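Alpha-/beta-galactoside alpha-2,3-sialyltransferase (PDB 2ZWI) probably transfers sialic acid from a CMP-linked donor to galactosides in alpha-2,3 linkage, and binds CMP and a zinc ion. Local coordinates at residues Ala247-Lys260 and Thr285-Ile297. Numbering follows the deposited sequence. Where two conformers were deposited one is given.
Sequences ATAEQQIDILTEAK and TYNQQIIDAHNMI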
ATOM      1  N   ALA A 247       3.347  11.415  16.364  1.00 17.46           N
ATOM      2  CA  ALA A 247       4.368  12.347  16.883  1.00 17.06           C
ATOM      3  C   ALA A 247       3.955  13.818  16.799  1.00 16.34           C
ATOM      4  O   ALA A 247       3.100  14.201  15.997  1.00 16.44           O
ATOM      5  CB  ALA A 247       5.722  12.130  16.175  1.00 16.61           C
ATOM      6  N   THR A 248       4.571  14.645  17.632  1.00 15.55           N
ATOM      7  CA  THR A 248       4.339  16.079  17.561  1.00 15.15           C
ATOM      8  C   THR A 248       5.320  16.675  16.558  1.00 15.08           C
ATOM      9  O   THR A 248       6.270  16.003  16.156  1.00 14.15           O
ATOM     10  CB  THR A 248       4.544  16.744  18.925  1.00 15.38           C
ATOM     11  OG1 THR A 248       5.912  16.604  19.306  1.00 13.47           O
ATOM     12  CG2 THR A 248       3.637  16.092  19.991  1.00 15.57           C
ATOM     13  N   ALA A 249       5.100  17.932  16.170  1.00 14.97           N
ATOM     14  CA  ALA A 249       6.037  18.615  15.294  1.00 15.25           C
ATOM     15  C   ALA A 249       7.392  18.810  16.002  1.00 15.33           C
ATOM     16  O   ALA A 249       8.443  18.535  15.426  1.00 14.33           O
ATOM     17  CB  ALA A 249       5.459  19.935  14.817  1.00 15.14           C
ATOM     18  N   GLU A 250       7.351  19.261  17.259  1.00 15.88           N
ATOM     19  CA  GLU A 250       8.560  19.421  18.079  1.00 17.06           C
ATOM     20  C   GLU A 250       9.420  18.154  18.111  1.00 15.76           C
ATOM     21  O   GLU A 250      10.644  18.228  17.990  1.00 15.79           O
ATOM     22  CB  GLU A 250       8.187  19.832  19.515  1.00 17.24           C
ATOM     23  CG  GLU A 250       9.383  20.192  20.404  1.00 20.16           C
ATOM     24  CD  GLU A 250       8.993  20.458  21.859  1.00 21.48           C
ATOM     25  OE1 GLU A 250       9.743  21.186  22.563  1.00 25.98           O
ATOM     26  OE2 GLU A 250       7.936  19.937  22.298  1.00 27.37           O
ATOM     27  N   GLN A 251       8.791  16.989  18.265  1.00 15.20           N
ATOM     28  CA  GLN A 251       9.552  15.734  18.370  1.00 14.16           C
ATOM     29  C   GLN A 251      10.273  15.414  17.060  1.00 13.46           C
ATOM     30  O   GLN A 251      11.429  14.992  17.068  1.00 12.70           O
ATOM     31  CB  GLN A 251       8.658  14.586  18.804  1.00 14.60           C
ATOM     32  CG  GLN A 251       8.237  14.646  20.284  1.00 15.26           C
ATOM     33  CD  GLN A 251       7.083  13.709  20.596  1.00 16.53           C
ATOM     34  OE1 GLN A 251       6.775  13.455  21.762  1.00 19.99           O
ATOM     35  NE2 GLN A 251       6.438  13.185  19.555  1.00 14.92           N
ATOM     36  N   GLN A 252       9.595  15.662  15.938  1.00 12.03           N
ATOM     37  CA  GLN A 252      10.209  15.516  14.618  1.00 11.50           C
ATOM     38  C   GLN A 252      11.319  16.555  14.333  1.00 11.12           C
ATOM     39  O   GLN A 252      12.337  16.222  13.722  1.00 10.05           O
ATOM     40  CB  GLN A 252       9.130  15.512  13.532  1.00 11.17           C
ATOM     41  CG  GLN A 252       8.276  14.233  13.600  1.00 10.36           C
ATOM     42  CD  GLN A 252       7.049  14.277  12.734  1.00 11.21           C
ATOM     43  OE1 GLN A 252       7.099  13.945  11.550  1.00 10.08           O
ATOM     44  NE2 GLN A 252       5.922  14.655  13.327  1.00  9.91           N
ATOM     45  N   ILE A 253      11.116  17.792  14.783  1.00 11.00           N
ATOM     46  CA  ILE A 253      12.153  18.838  14.717  1.00 11.45           C
ATOM     47  C   ILE A 253      13.381  18.409  15.511  1.00 11.49           C
ATOM     48  O   ILE A 253      14.516  18.548  15.037  1.00 12.62           O
ATOM     49  CB  ILE A 253      11.625  20.211  15.237  1.00 11.13           C
ATOM     50  CG1 ILE A 253      10.657  20.841  14.231  1.00 12.11           C
ATOM     51  CG2 ILE A 253      12.773  21.200  15.501  1.00 10.72           C
ATOM     52  CD1 ILE A 253       9.655  21.824  14.878  1.00 12.11           C
ATOM     53  N   ASP A 254      13.153  17.877  16.712  1.00 11.96           N
ATOM     54  CA  ASP A 254      14.230  17.394  17.584  1.00 11.89           C
ATOM     55  C   ASP A 254      15.019  16.226  16.971  1.00 11.34           C
ATOM     56  O   ASP A 254      16.258  16.191  17.047  1.00 10.44           O
ATOM     57  CB  ASP A 254      13.680  16.990  18.955  1.00 12.33           C
ATOM     58  CG  ASP A 254      13.268  18.191  19.818  1.00 14.83           C
ATOM     59  OD1 ASP A 254      12.617  17.940  20.857  1.00 18.35           O
ATOM     60  OD2 ASP A 254      13.584  19.367  19.482  1.00 14.83           O
ATOM     61  N   ILE A 255      14.291  15.281  16.376  1.00 10.82           N
ATOM     62  CA  ILE A 255      14.891  14.154  15.636  1.00 10.68           C
ATOM     63  C   ILE A 255      15.797  14.671  14.526  1.00 10.24           C
ATOM     64  O   ILE A 255      16.888  14.160  14.333  1.00 10.35           O
ATOM     65  CB  ILE A 255      13.832  13.210  15.015  1.00 10.09           C
ATOM     66  CG1 ILE A 255      13.106  12.416  16.097  1.00 11.18           C
ATOM     67  CG2 ILE A 255      14.478  12.215  14.016  1.00 10.39           C
ATOM     68  CD1 ILE A 255      11.775  11.873  15.649  1.00 11.51           C
ATOM     69  N   LEU A 256      15.328  15.663  13.785  1.00 10.73           N
ATOM     70  CA  LEU A 256      16.133  16.256  12.723  1.00 11.41           C
ATOM     71  C   LEU A 256      17.374  17.001  13.235  1.00 12.19           C
ATOM     72  O   LEU A 256      18.419  16.991  12.557  1.00 12.59           O
ATOM     73  CB  LEU A 256      15.287  17.152  11.837  1.00 11.44           C
ATOM     74  CG  LEU A 256      14.514  16.365  10.792  1.00 10.69           C
ATOM     75  CD1 LEU A 256      13.290  17.169  10.342  1.00 11.43           C
ATOM     76  CD2 LEU A 256      15.416  15.963   9.626  1.00 10.19           C
ATOM     77  N   THR A 257      17.287  17.624  14.413  1.00 12.27           N
ATOM     78  CA  THR A 257      18.491  18.277  14.940  1.00 13.43           C
ATOM     79  C   THR A 257      19.511  17.267  15.460  1.00 13.37           C
ATOM     80  O   THR A 257      20.698  17.468  15.274  1.00 12.75           O
ATOM     81  CB  THR A 257      18.284  19.485  15.928  1.00 14.14           C
ATOM     82  OG1 THR A 257      18.803  19.191  17.239  1.00 17.38           O
ATOM     83  CG2 THR A 257      16.889  19.989  15.974  1.00 11.84           C
ATOM     84  N   GLU A 258      19.046  16.167  16.057  1.00 13.56           N
ATOM     85  CA  GLU A 258      19.932  15.076  16.445  1.00 13.98           C
ATOM     86  C   GLU A 258      20.600  14.413  15.224  1.00 14.31           C
ATOM     87  O   GLU A 258      21.809  14.137  15.231  1.00 14.75           O
ATOM     88  CB  GLU A 258      19.168  14.040  17.278  1.00 14.32           C
ATOM     89  CG  GLU A 258      20.066  13.051  18.044  1.00 15.66           C
ATOM     90  CD  GLU A 258      20.922  13.718  19.116  1.00 16.16           C
ATOM     91  OE1 GLU A 258      21.929  13.116  19.539  1.00 16.99           O
ATOM     92  OE2 GLU A 258      20.597  14.844  19.532  1.00 16.82           O
ATOM     93  N   ALA A 259      19.814  14.161  14.183  1.00 14.05           N
ATOM     94  CA  ALA A 259      20.320  13.554  12.942  1.00 14.35           C
ATOM     95  C   ALA A 259      21.403  14.388  12.267  1.00 14.70           C
ATOM     96  O   ALA A 259      22.315  13.845  11.641  1.00 14.80           O
ATOM     97  CB  ALA A 259      19.168  13.287  11.967  1.00 13.58           C
ATOM     98  N   LYS A 260      21.292  15.708  12.380  1.00 15.47           N
ATOM     99  CA  LYS A 260      22.250  16.602  11.754  1.00 16.39           C
ATOM    100  C   LYS A 260      23.615  16.634  12.461  1.00 16.53           C
ATOM    101  O   LYS A 260      24.587  17.113  11.889  1.00 16.85           O
ATOM    102  CB  LYS A 260      21.661  18.006  11.572  1.00 16.57           C
ATOM    103  CG  LYS A 260      20.628  18.053  10.458  1.00 17.50           C
ATOM    104  CD  LYS A 260      20.511  19.406   9.833  1.00 22.31           C
ATOM    105  CE  LYS A 260      19.547  20.293  10.577  1.00 22.35           C
ATOM    106  NZ  LYS A 260      19.018  21.343   9.642  1.00 22.20           N
ATOM    107  N   THR A 285      -0.869  18.374   9.356  1.00 13.48           N
ATOM    108  CA  THR A 285      -1.124  19.801   9.163  0.50 14.14           C
ATOM    109  C   THR A 285      -0.093  20.668   9.896  1.00 14.15           C
ATOM    110  O   THR A 285      -0.230  21.891   9.966  1.00 14.43           O
ATOM    111  CB  THR A 285      -2.590  20.174   9.535  0.50 14.25           C
ATOM    112  OG1 THR A 285      -2.649  21.501  10.070  0.50 15.78           O
ATOM    113  CG2 THR A 285      -3.142  19.214  10.556  0.50 14.41           C
ATOM    114  N   TYR A 286       0.944  20.036  10.440  1.00 13.98           N
ATOM    115  CA  TYR A 286       2.032  20.793  11.062  1.00 14.27           C
ATOM    116  C   TYR A 286       3.337  20.807  10.245  1.00 14.88           C
ATOM    117  O   TYR A 286       4.385  21.162  10.786  1.00 15.38           O
ATOM    118  CB  TYR A 286       2.292  20.344  12.521  1.00 13.73           C
ATOM    119  CG  TYR A 286       2.495  18.843  12.757  1.00 12.89           C
ATOM    120  CD1 TYR A 286       3.075  18.015  11.789  1.00 12.65           C
ATOM    121  CD2 TYR A 286       2.146  18.269  13.975  1.00 12.48           C
ATOM    122  CE1 TYR A 286       3.279  16.659  12.032  1.00 10.99           C
ATOM    123  CE2 TYR A 286       2.341  16.924  14.223  1.00 11.48           C
ATOM    124  CZ  TYR A 286       2.898  16.124  13.240  1.00 11.10           C
ATOM    125  OH  TYR A 286       3.095  14.797  13.491  1.00 12.00           O
ATOM    126  N   ASN A 287       3.275  20.439   8.961  1.00 14.87           N
ATOM    127  CA  ASN A 287       4.476  20.317   8.114  1.00 16.01           C
ATOM    128  C   ASN A 287       5.316  21.592   7.933  1.00 17.14           C
ATOM    129  O   ASN A 287       6.546  21.521   7.872  1.00 16.66           O
ATOM    130  CB  ASN A 287       4.135  19.760   6.722  1.00 15.49           C
ATOM    131  CG  ASN A 287       3.495  18.390   6.771  1.00 16.13           C
ATOM    132  OD1 ASN A 287       2.633  18.078   5.947  1.00 17.81           O
ATOM    133  ND2 ASN A 287       3.899  17.570   7.727  1.00 13.58           N
ATOM    134  N   GLN A 288       4.659  22.747   7.819  1.00 18.61           N
ATOM    135  CA  GLN A 288       5.391  24.004   7.657  1.00 20.52           C
ATOM    136  C   GLN A 288       6.290  24.327   8.862  1.00 21.07           C
ATOM    137  O   GLN A 288       7.390  24.851   8.674  1.00 21.96           O
ATOM    138  CB  GLN A 288       4.454  25.173   7.327  1.00 20.82           C
ATOM    139  CG  GLN A 288       5.168  26.368   6.653  1.00 23.33           C
ATOM    140  CD  GLN A 288       5.872  25.984   5.351  1.00 25.96           C
ATOM    141  OE1 GLN A 288       5.256  25.444   4.434  1.00 27.28           O
ATOM    142  NE2 GLN A 288       7.169  26.262   5.273  1.00 27.64           N
ATOM    143  N   GLN A 289       5.832  23.998  10.075  1.00 21.69           N
ATOM    144  CA  GLN A 289       6.612  24.187  11.311  1.00 22.41           C
ATOM    145  C   GLN A 289       7.947  23.424  11.278  1.00 22.22           C
ATOM    146  O   GLN A 289       9.003  23.966  11.644  1.00 22.30           O
ATOM    147  CB  GLN A 289       5.826  23.706  12.536  1.00 22.42           C
ATOM    148  CG  GLN A 289       4.521  24.442  12.848  1.00 24.78           C
ATOM    149  CD  GLN A 289       3.879  23.973  14.151  1.00 24.04           C
ATOM    150  OE1 GLN A 289       3.087  24.692  14.770  1.00 28.13           O
ATOM    151  NE2 GLN A 289       4.229  22.779  14.578  1.00 25.80           N
ATOM    152  N   ILE A 290       7.878  22.158  10.870  1.00 21.69           N
ATOM    153  CA  ILE A 290       9.054  21.295  10.754  1.00 20.94           C
ATOM    154  C   ILE A 290       9.986  21.796   9.641  1.00 21.46           C
ATOM    155  O   ILE A 290      11.191  21.958   9.866  1.00 21.56           O
ATOM    156  CB  ILE A 290       8.659  19.804  10.507  1.00 21.16           C
ATOM    157  CG1 ILE A 290       7.655  19.307  11.569  1.00 20.14           C
ATOM    158  CG2 ILE A 290       9.904  18.916  10.472  1.00 20.17           C
ATOM    159  CD1 ILE A 290       7.045  17.938  11.271  1.00 19.71           C
ATOM    160  N   ILE A 291       9.415  22.056   8.460  1.00 21.56           N
ATOM    161  CA  ILE A 291      10.160  22.487   7.266  1.00 21.87           C
ATOM    162  C   ILE A 291      10.941  23.781   7.495  1.00 22.31           C
ATOM    163  O   ILE A 291      12.065  23.935   7.016  1.00 22.25           O
ATOM    164  CB  ILE A 291       9.221  22.643   6.024  1.00 21.58           C
ATOM    165  CG1 ILE A 291       8.821  21.276   5.475  1.00 21.49           C
ATOM    166  CG2 ILE A 291       9.889  23.451   4.911  1.00 21.61           C
ATOM    167  CD1 ILE A 291       7.600  21.320   4.554  1.00 21.76           C
ATOM    168  N   ASP A 292      10.338  24.700   8.234  1.00 22.96           N
ATOM    169  CA  ASP A 292      10.943  25.996   8.493  1.00 23.98           C
ATOM    170  C   ASP A 292      12.084  25.866   9.479  1.00 23.88           C
ATOM    171  O   ASP A 292      13.149  26.464   9.285  1.00 24.45           O
ATOM    172  CB  ASP A 292       9.900  26.973   9.044  1.00 24.40           C
ATOM    173  CG  ASP A 292       8.952  27.482   7.974  1.00 25.48           C
ATOM    174  OD1 ASP A 292       9.244  27.305   6.761  1.00 26.55           O
ATOM    175  OD2 ASP A 292       7.913  28.070   8.354  1.00 25.54           O
ATOM    176  N   ALA A 293      11.861  25.076  10.531  1.00 23.58           N
ATOM    177  CA  ALA A 293      12.848  24.914  11.597  1.00 22.96           C
ATOM    178  C   ALA A 293      14.146  24.307  11.081  1.00 22.67           C
ATOM    179  O   ALA A 293      15.200  24.466  11.721  1.00 22.51           O
ATOM    180  CB  ALA A 293      12.280  24.087  12.737  1.00 22.76           C
ATOM    181  N   HIS A 294      14.075  23.638   9.925  1.00 21.85           N
ATOM    182  CA  HIS A 294      15.239  22.957   9.362  1.00 21.75           C
ATOM    183  C   HIS A 294      15.681  23.324   7.935  1.00 21.72           C
ATOM    184  O   HIS A 294      16.638  22.736   7.412  1.00 22.22           O
ATOM    185  CB  HIS A 294      15.127  21.446   9.553  1.00 21.51           C
ATOM    186  CG  HIS A 294      15.329  21.020  10.969  1.00 21.15           C
ATOM    187  ND1 HIS A 294      16.549  21.114  11.604  1.00 20.74           N
ATOM    188  CD2 HIS A 294      14.462  20.537  11.889  1.00 20.61           C
ATOM    189  CE1 HIS A 294      16.429  20.691  12.848  1.00 20.67           C
ATOM    190  NE2 HIS A 294      15.174  20.331  13.045  1.00 20.78           N
ATOM    191  N   ASN A 295      15.014  24.298   7.325  1.00 21.52           N
ATOM    192  CA  ASN A 295      15.314  24.705   5.946  1.00 21.42           C
ATOM    193  C   ASN A 295      15.397  23.527   4.983  1.00 21.00           C
ATOM    194  O   ASN A 295      16.393  23.337   4.279  1.00 21.13           O
ATOM    195  CB  ASN A 295      16.592  25.545   5.878  1.00 21.52           C
ATOM    196  CG  ASN A 295      16.414  26.908   6.488  1.00 22.15           C
ATOM    197  OD1 ASN A 295      15.296  27.323   6.812  1.00 23.27           O
ATOM    198  ND2 ASN A 295      17.517  27.620   6.651  1.00 23.75           N
ATOM    199  N   MET A 296      14.330  22.745   4.955  1.00 20.36           N
ATOM    200  CA  MET A 296      14.286  21.546   4.138  1.00 20.36           C
ATOM    201  C   MET A 296      13.521  21.810   2.854  1.00 18.44           C
ATOM    202  O   MET A 296      12.594  22.613   2.827  1.00 17.75           O
ATOM    203  CB  MET A 296      13.631  20.420   4.929  1.00 19.98           C
ATOM    204  CG  MET A 296      14.514  19.908   6.063  1.00 22.29           C
ATOM    205  SD  MET A 296      13.690  18.654   7.021  1.00 24.96           S
ATOM    206  CE  MET A 296      12.289  19.569   7.623  1.00 23.13           C
ATOM    207  N   ILE A 297      13.916  21.126   1.790  1.00 17.38           N
ATOM    208  CA  ILE A 297      13.172  21.179   0.537  1.00 16.80           C
ATOM    209  C   ILE A 297      11.858  20.402   0.703  1.00 16.03           C
ATOM    210  O   ILE A 297      11.867  19.204   0.967  1.00 15.15           O
ATOM    211  CB  ILE A 297      13.994  20.602  -0.644  1.00 16.68           C
ATOM    212  CG1 ILE A 297      15.328  21.343  -0.786  1.00 17.66           C
ATOM    213  CG2 ILE A 297      13.195  20.658  -1.939  1.00 16.68           C
ATOM    214  CD1 ILE A 297      16.154  20.887  -1.969  1.00 17.27           C
TER
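His294 and Ile253 show how one ring can join two helices by both polarity and shape. NE2 of His294 donates to the carbonyl O of Ile253 at 2.8 Å, bent to 150° at the hydrogen; that oxygen also accepts the helical N-H of Thr257, so two donors grip it. With CG beside its own backbone N (chi1 -72°), the imidazole reaches across and turns one face to Leu256, whose CB stands 3.6 Å from the ring centroid in a CH-pi contact, while CG2 of Thr257 meets the ring edge at CE1. Ile290 is a knob among Ala249, Gln252, Ile253 and Leu256; its CG2 touches CD1 of Leu256 at 3.8 Å. Beyond it, Leu256 CD1 meets Met296 SD tip to tip. Helices 249-259 and 287-294, nearly parallel at 26° with axes 9.3 Å apart, follow successive strands, 236-240 and 275-279, of a parallel sheet in this GT-B sialyltransferase: neighbouring helices of a Rossmann-like domain, packed against Phe239 and Phe278. Near the nucleotide end, CB of Ala249 lies over one face of Tyr286, 4.1 Å from the ring centroid. The side chain of Gln252 crosses the phenol at about a right angle; its NE2 donates to Thr248 O, and its OE1 accepts from Thr242 N, next to the CMP-binding Gly241. The outer side is looser. There Ala293 offers a lone methyl to CG1 of Ile253 at 3.9 Å, and the amide NE2 of exposed Gln289 comes up against CB of Ala249. At the C-terminal end, partly exposed Lys260 bends to bring NZ to ND1 of His294 in a weak bond of 3.2 Å.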